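Side-chain contacts in D-alanyl-lipoteichoic acid synthetase (Streptococcus pneumoniae, PDB 3BMA), which probably takes part in the D-alanylation of lipoteichoic acid during cell-wall biogenesis, as a membrane-associated member of the DltD family: residues 34-39 / 91-96; 132-137 / 157-162. The protein carries 1 engineered substitution. All blocks are in the same frame, centred on the assembly; numbering follows the deposited sequence.

Interaction 1: 34-39 / 91-96; sequences RALSDP and QQMLPQ
Leu36, of helix 29-36, presents two surfaces to the short helix 94-97 and the turn before it: a methyl to Met93 and its CB to Gln96. The side chains of Leu36 and Met93 run at a slant to one another, with Leu36 CD1 lying 3.8 Å from Met93 SD. Met93 reaches that far because its chain runs extended beyond CG (chi2 175°), which carries the sulfur out to the leucine methyl; a long, unbranched, polarisable side chain suits such a place. Gln96 meets Leu36 with its own CB, 4.0 Å from Leu36 CB. Gln96 CG, anti to the carbonyl carbon (chi1 -79°), comes within 4.0 Å of Leu36 O, and the bend at chi2 (72°) turns the amide so that Gln96 OE1 comes 4.1 Å from Ser37 CB. The hydroxyl of Ser37 turns back to its own helix, where OG hydrogen-bonds Val33 O. Phe43 and Pro45 of strand 43-47 also pack on Leu36, while Phe47 of the same strand meets Met93. No hydrogen bond links the two segments: dispersion and burial of apolar surface hold them, and glutamine, apolar near its backbone and polar at its end, fits the partly exposed border.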
loop_
_atom_site.group_PDB
_atom_site.type_symbol
_atom_site.label_atom_id
_atom_site.label_comp_id
_atom_site.label_asym_id
_atom_site.label_seq_id
_atom_site.Cartn_x
_atom_site.Cartn_y
_atom_site.Cartn_z
ATOM N N ARG C 34 1.638 1.942 -30.668
ATOM C CA ARG C 34 0.840 2.877 -31.468
ATOM C C ARG C 34 0.592 2.339 -32.879
ATOM O O ARG C 34 -0.531 2.384 -33.386
ATOM C CB ARG C 34 1.561 4.225 -31.539
ATOM C CG ARG C 34 0.752 5.396 -32.064
ATOM C CD ARG C 34 1.604 6.656 -31.996
ATOM N NE ARG C 34 1.013 7.786 -32.713
ATOM C CZ ARG C 34 0.339 8.776 -32.132
ATOM N NH1 ARG C 34 -0.153 9.761 -32.873
ATOM N NH2 ARG C 34 0.155 8.791 -30.814
ATOM N N ALA C 35 1.657 1.834 -33.503
ATOM C CA ALA C 35 1.593 1.297 -34.864
ATOM C C ALA C 35 0.897 -0.061 -34.934
ATOM O O ALA C 35 0.045 -0.279 -35.798
ATOM C CB ALA C 35 2.982 1.214 -35.464
ATOM N N LEU C 36 1.244 -0.959 -34.014
ATOM C CA LEU C 36 0.694 -2.320 -34.004
ATOM C C LEU C 36 -0.769 -2.428 -33.536
ATOM O O LEU C 36 -1.354 -3.512 -33.586
ATOM C CB LEU C 36 1.597 -3.264 -33.198
ATOM C CG LEU C 36 3.026 -3.465 -33.728
ATOM C CD1 LEU C 36 3.891 -4.208 -32.723
ATOM C CD2 LEU C 36 3.043 -4.176 -35.061
ATOM N N SER C 37 -1.354 -1.314 -33.097
ATOM C CA SER C 37 -2.758 -1.281 -32.669
ATOM C C SER C 37 -3.666 -0.428 -33.568
ATOM O O SER C 37 -4.859 -0.283 -33.283
ATOM C CB SER C 37 -2.870 -0.810 -31.215
ATOM O OG SER C 37 -2.312 0.485 -31.063
ATOM N N ASP C 38 -3.099 0.129 -34.639
ATOM C CA ASP C 38 -3.855 0.908 -35.626
ATOM C C ASP C 38 -4.818 -0.001 -36.399
ATOM O O ASP C 38 -4.380 -0.962 -37.041
ATOM C CB ASP C 38 -2.895 1.614 -36.598
ATOM C CG ASP C 38 -3.544 2.788 -37.346
ATOM O OD1 ASP C 38 -2.796 3.680 -37.790
ATOM O OD2 ASP C 38 -4.785 2.843 -37.499
ATOM N N PRO C 39 -6.135 0.286 -36.322
ATOM C CA PRO C 39 -7.119 -0.483 -37.090
ATOM C C PRO C 39 -7.133 -0.150 -38.585
ATOM O O PRO C 39 -7.575 -0.972 -39.389
ATOM C CB PRO C 39 -8.460 -0.087 -36.449
ATOM C CG PRO C 39 -8.115 0.693 -35.208
ATOM C CD PRO C 39 -6.790 1.311 -35.490
ATOM N N GLN C 91 6.899 -8.483 -23.930
ATOM C CA GLN C 91 6.129 -8.261 -22.691
ATOM C C GLN C 91 5.420 -6.903 -22.629
ATOM O O GLN C 91 4.460 -6.736 -21.879
ATOM C CB GLN C 91 7.028 -8.420 -21.454
ATOM C CG GLN C 91 7.839 -9.718 -21.382
ATOM C CD GLN C 91 6.982 -10.967 -21.453
ATOM O OE1 GLN C 91 5.989 -11.102 -20.738
ATOM N NE2 GLN C 91 7.364 -11.890 -22.326
ATOM N N GLN C 92 5.905 -5.948 -23.421
ATOM C CA GLN C 92 5.310 -4.618 -23.544
ATOM C C GLN C 92 4.144 -4.561 -24.536
ATOM O O GLN C 92 3.401 -3.578 -24.565
ATOM C CB GLN C 92 6.366 -3.617 -24.008
ATOM C CG GLN C 92 7.511 -3.371 -23.052
ATOM C CD GLN C 92 8.562 -2.495 -23.682
ATOM O OE1 GLN C 92 9.348 -2.954 -24.505
ATOM N NE2 GLN C 92 8.581 -1.223 -23.308
ATOM N N MET C 93 4.002 -5.596 -25.360
ATOM C CA MET C 93 3.052 -5.564 -26.477
ATOM C C MET C 93 2.274 -6.872 -26.667
ATOM O O MET C 93 1.907 -7.222 -27.789
ATOM C CB MET C 93 3.763 -5.153 -27.780
ATOM C CG MET C 93 5.032 -5.938 -28.092
ATOM S SD MET C 93 5.733 -5.502 -29.695
ATOM C CE MET C 93 7.210 -6.490 -29.680
ATOM N N LEU C 94 2.009 -7.568 -25.560
ATOM C CA LEU C 94 1.236 -8.820 -25.559
ATOM C C LEU C 94 -0.151 -8.794 -26.236
ATOM O O LEU C 94 -0.452 -9.710 -27.004
ATOM C CB LEU C 94 1.148 -9.411 -24.140
ATOM C CG LEU C 94 2.030 -10.608 -23.762
ATOM C CD1 LEU C 94 3.372 -10.611 -24.473
ATOM C CD2 LEU C 94 2.222 -10.689 -22.258
ATOM N N PRO C 95 -0.996 -7.764 -25.968
ATOM C CA PRO C 95 -2.276 -7.749 -26.694
ATOM C C PRO C 95 -2.139 -7.426 -28.189
ATOM O O PRO C 95 -3.026 -7.767 -28.976
ATOM C CB PRO C 95 -3.073 -6.638 -25.991
ATOM C CG PRO C 95 -2.332 -6.343 -24.726
ATOM C CD PRO C 95 -0.908 -6.616 -25.043
ATOM N N GLN C 96 -1.031 -6.785 -28.559
ATOM C CA GLN C 96 -0.742 -6.412 -29.947
ATOM C C GLN C 96 -0.154 -7.575 -30.749
ATOM O O GLN C 96 -0.039 -7.499 -31.976
ATOM C CB GLN C 96 0.215 -5.214 -29.989
ATOM C CG GLN C 96 -0.435 -3.854 -29.728
ATOM C CD GLN C 96 -0.846 -3.641 -28.280
ATOM O OE1 GLN C 96 -1.980 -3.251 -28.000
ATOM N NE2 GLN C 96 0.071 -3.900 -27.354
#

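Interaction 2: 132-137 / 157-162; sequences SFLKHQ and VAMKDL
Leu134 splits its contact between its two methyls, one for each partner on the segment that opens helix 160-167. Its CD1 lies 4.0 Å from Met159 SD, whereas Leu134 CD2 stands 4.2 Å from Leu162 CB. The leucines meet at about a right angle, and a branched end lets one residue serve both neighbours. Met159 occupies the N-cap position; its near-extended chi2 (165°) carries SD out to Leu134, and the bend at chi3 (-71°) keeps CE close to Leu134 CD1 as well. The first turn of this helix, with Leu162 N bonded to Met159 O at 3.1 Å, brings Met159 and Leu162 to the same side. Farther out, Leu166 and Ile180 pack on Leu134, and Ile180 and Leu172 on Leu162; Thr174 of a second subunit touches both Met159 and Leu162, and Phe186 of a third packs on Met159. On Leu134's own helix, the backbone near the end is braced by His136, whose ND1 donates to Ser132 O at 2.9 Å. That carbonyl also accepts from His136 N, and the two donors approach opposite faces of its plane. The contact is wholly apolar and buried, so its cohesion rests on shape and exclusion of water, with subunit association completing its surroundings.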
loop_
_atom_site.group_PDB
_atom_site.type_symbol
_atom_site.label_atom_id
_atom_site.label_comp_id
_atom_site.label_asym_id
_atom_site.label_seq_id
_atom_site.Cartn_x
_atom_site.Cartn_y
_atom_site.Cartn_z
ATOM N N SER C 132 6.793 -5.183 -16.779
ATOM C CA SER C 132 5.922 -5.949 -17.686
ATOM C C SER C 132 6.164 -7.447 -17.570
ATOM O O SER C 132 5.221 -8.242 -17.625
ATOM C CB SER C 132 6.153 -5.538 -19.138
ATOM O OG SER C 132 5.829 -4.179 -19.336
ATOM N N PHE C 133 7.435 -7.819 -17.426
ATOM C CA PHE C 133 7.821 -9.207 -17.194
ATOM C C PHE C 133 7.238 -9.733 -15.883
ATOM O O PHE C 133 6.646 -10.807 -15.864
ATOM C CB PHE C 133 9.349 -9.359 -17.223
ATOM C CG PHE C 133 9.847 -10.676 -16.686
ATOM C CD1 PHE C 133 10.582 -10.723 -15.503
ATOM C CD2 PHE C 133 9.590 -11.867 -17.364
ATOM C CE1 PHE C 133 11.042 -11.932 -15.003
ATOM C CE2 PHE C 133 10.049 -13.083 -16.868
ATOM C CZ PHE C 133 10.775 -13.115 -15.687
ATOM N N LEU C 134 7.386 -8.966 -14.805
ATOM C CA LEU C 134 6.900 -9.377 -13.478
ATOM C C LEU C 134 5.372 -9.387 -13.388
ATOM O O LEU C 134 4.805 -10.152 -12.611
ATOM C CB LEU C 134 7.487 -8.486 -12.375
ATOM C CG LEU C 134 9.005 -8.438 -12.150
ATOM C CD1 LEU C 134 9.384 -7.226 -11.315
ATOM C CD2 LEU C 134 9.519 -9.708 -11.496
ATOM N N LYS C 135 4.714 -8.540 -14.178
ATOM C CA LYS C 135 3.254 -8.503 -14.220
ATOM C C LYS C 135 2.675 -9.697 -14.978
ATOM O O LYS C 135 1.706 -10.316 -14.528
ATOM C CB LYS C 135 2.755 -7.198 -14.847
ATOM C CG LYS C 135 1.262 -6.954 -14.658
ATOM C CD LYS C 135 0.736 -5.947 -15.668
ATOM C CE LYS C 135 -0.785 -5.929 -15.685
ATOM N NZ LYS C 135 -1.324 -4.929 -16.651
ATOM N N HIS C 136 3.274 -10.017 -16.124
ATOM C CA HIS C 136 2.714 -11.018 -17.035
ATOM C C HIS C 136 3.268 -12.427 -16.865
ATOM O O HIS C 136 2.845 -13.338 -17.575
ATOM C CB HIS C 136 2.868 -10.567 -18.489
ATOM C CG HIS C 136 2.077 -9.342 -18.815
ATOM N ND1 HIS C 136 2.659 -8.105 -18.977
ATOM C CD2 HIS C 136 0.746 -9.157 -18.973
ATOM C CE1 HIS C 136 1.721 -7.211 -19.232
ATOM N NE2 HIS C 136 0.551 -7.824 -19.238
ATOM N N GLN C 137 4.208 -12.605 -15.940
ATOM C CA GLN C 137 4.748 -13.935 -15.658
ATOM C C GLN C 137 3.670 -14.824 -15.048
ATOM O O GLN C 137 2.822 -14.354 -14.283
ATOM C CB GLN C 137 6.011 -13.867 -14.785
ATOM C CG GLN C 137 5.857 -13.181 -13.430
ATOM C CD GLN C 137 5.345 -14.110 -12.344
ATOM O OE1 GLN C 137 5.577 -15.317 -12.384
ATOM N NE2 GLN C 137 4.633 -13.552 -11.373
ATOM N N VAL C 157 20.156 -6.205 -9.999
ATOM C CA VAL C 157 19.014 -5.681 -10.756
ATOM C C VAL C 157 18.036 -4.924 -9.838
ATOM O O VAL C 157 18.016 -5.143 -8.624
ATOM C CB VAL C 157 18.302 -6.841 -11.554
ATOM C CG1 VAL C 157 17.528 -7.793 -10.630
ATOM C CG2 VAL C 157 17.420 -6.311 -12.679
ATOM N N ALA C 158 17.263 -4.011 -10.421
ATOM C CA ALA C 158 16.148 -3.376 -9.731
ATOM C C ALA C 158 15.084 -4.426 -9.434
ATOM O O ALA C 158 14.849 -5.321 -10.251
ATOM C CB ALA C 158 15.570 -2.254 -10.576
ATOM N N MET C 159 14.464 -4.309 -8.259
ATOM C CA MET C 159 13.518 -5.303 -7.723
ATOM C C MET C 159 14.118 -6.715 -7.679
ATOM O O MET C 159 13.481 -7.693 -8.082
ATOM C CB MET C 159 12.176 -5.263 -8.468
ATOM C CG MET C 159 11.377 -3.996 -8.202
ATOM S SD MET C 159 10.040 -3.767 -9.376
ATOM C CE MET C 159 10.963 -3.356 -10.845
ATOM N N LYS C 160 15.350 -6.783 -7.172
ATOM C CA LYS C 160 16.136 -8.011 -7.042
ATOM C C LYS C 160 15.427 -9.095 -6.226
ATOM O O LYS C 160 15.538 -10.278 -6.542
ATOM C CB LYS C 160 17.496 -7.674 -6.418
ATOM C CG LYS C 160 18.545 -8.779 -6.479
ATOM C CD LYS C 160 19.885 -8.275 -5.955
ATOM C CE LYS C 160 20.784 -9.418 -5.504
ATOM N NZ LYS C 160 22.103 -8.927 -5.014
ATOM N N ASP C 161 14.686 -8.680 -5.196
ATOM C CA ASP C 161 13.928 -9.594 -4.334
ATOM C C ASP C 161 12.840 -10.363 -5.097
ATOM O O ASP C 161 12.585 -11.537 -4.817
ATOM C CB ASP C 161 13.314 -8.830 -3.147
ATOM C CG ASP C 161 12.327 -7.742 -3.585
ATOM O OD1 ASP C 161 11.121 -7.879 -3.285
ATOM O OD2 ASP C 161 12.747 -6.759 -4.239
ATOM N N LEU C 162 12.228 -9.692 -6.071
ATOM C CA LEU C 162 11.120 -10.244 -6.840
ATOM C C LEU C 162 11.622 -11.177 -7.937
ATOM O O LEU C 162 11.011 -12.211 -8.205
ATOM C CB LEU C 162 10.269 -9.114 -7.431
ATOM C CG LEU C 162 9.572 -8.192 -6.421
ATOM C CD1 LEU C 162 9.054 -6.926 -7.082
ATOM C CD2 LEU C 162 8.448 -8.911 -5.720
#

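In the fold
Interactions 1 and 2 follow one another along the chain, and their centres lie about 21 Å apart. Helix 127-136 connects them: Gln91 O comes within 3.4 Å of Ser132 CB, and Leu94 CD2 packs 3.7 Å from His136 CG. The centre of interaction 1 lies about 17 Å from the centre of the chain; this contact joins helical elements flanking the parallel sheet, an arrangement consistent with the SGNH-hydrolase clan. The centre of interaction 2 is farther out, about 23 Å from the chain centre, among helices that meet other copies of the protein. There Lys160 forms a salt bridge with Glu171 of a second subunit. The pair thus leads from the sheet's surroundings to contacts with neighbouring subunits.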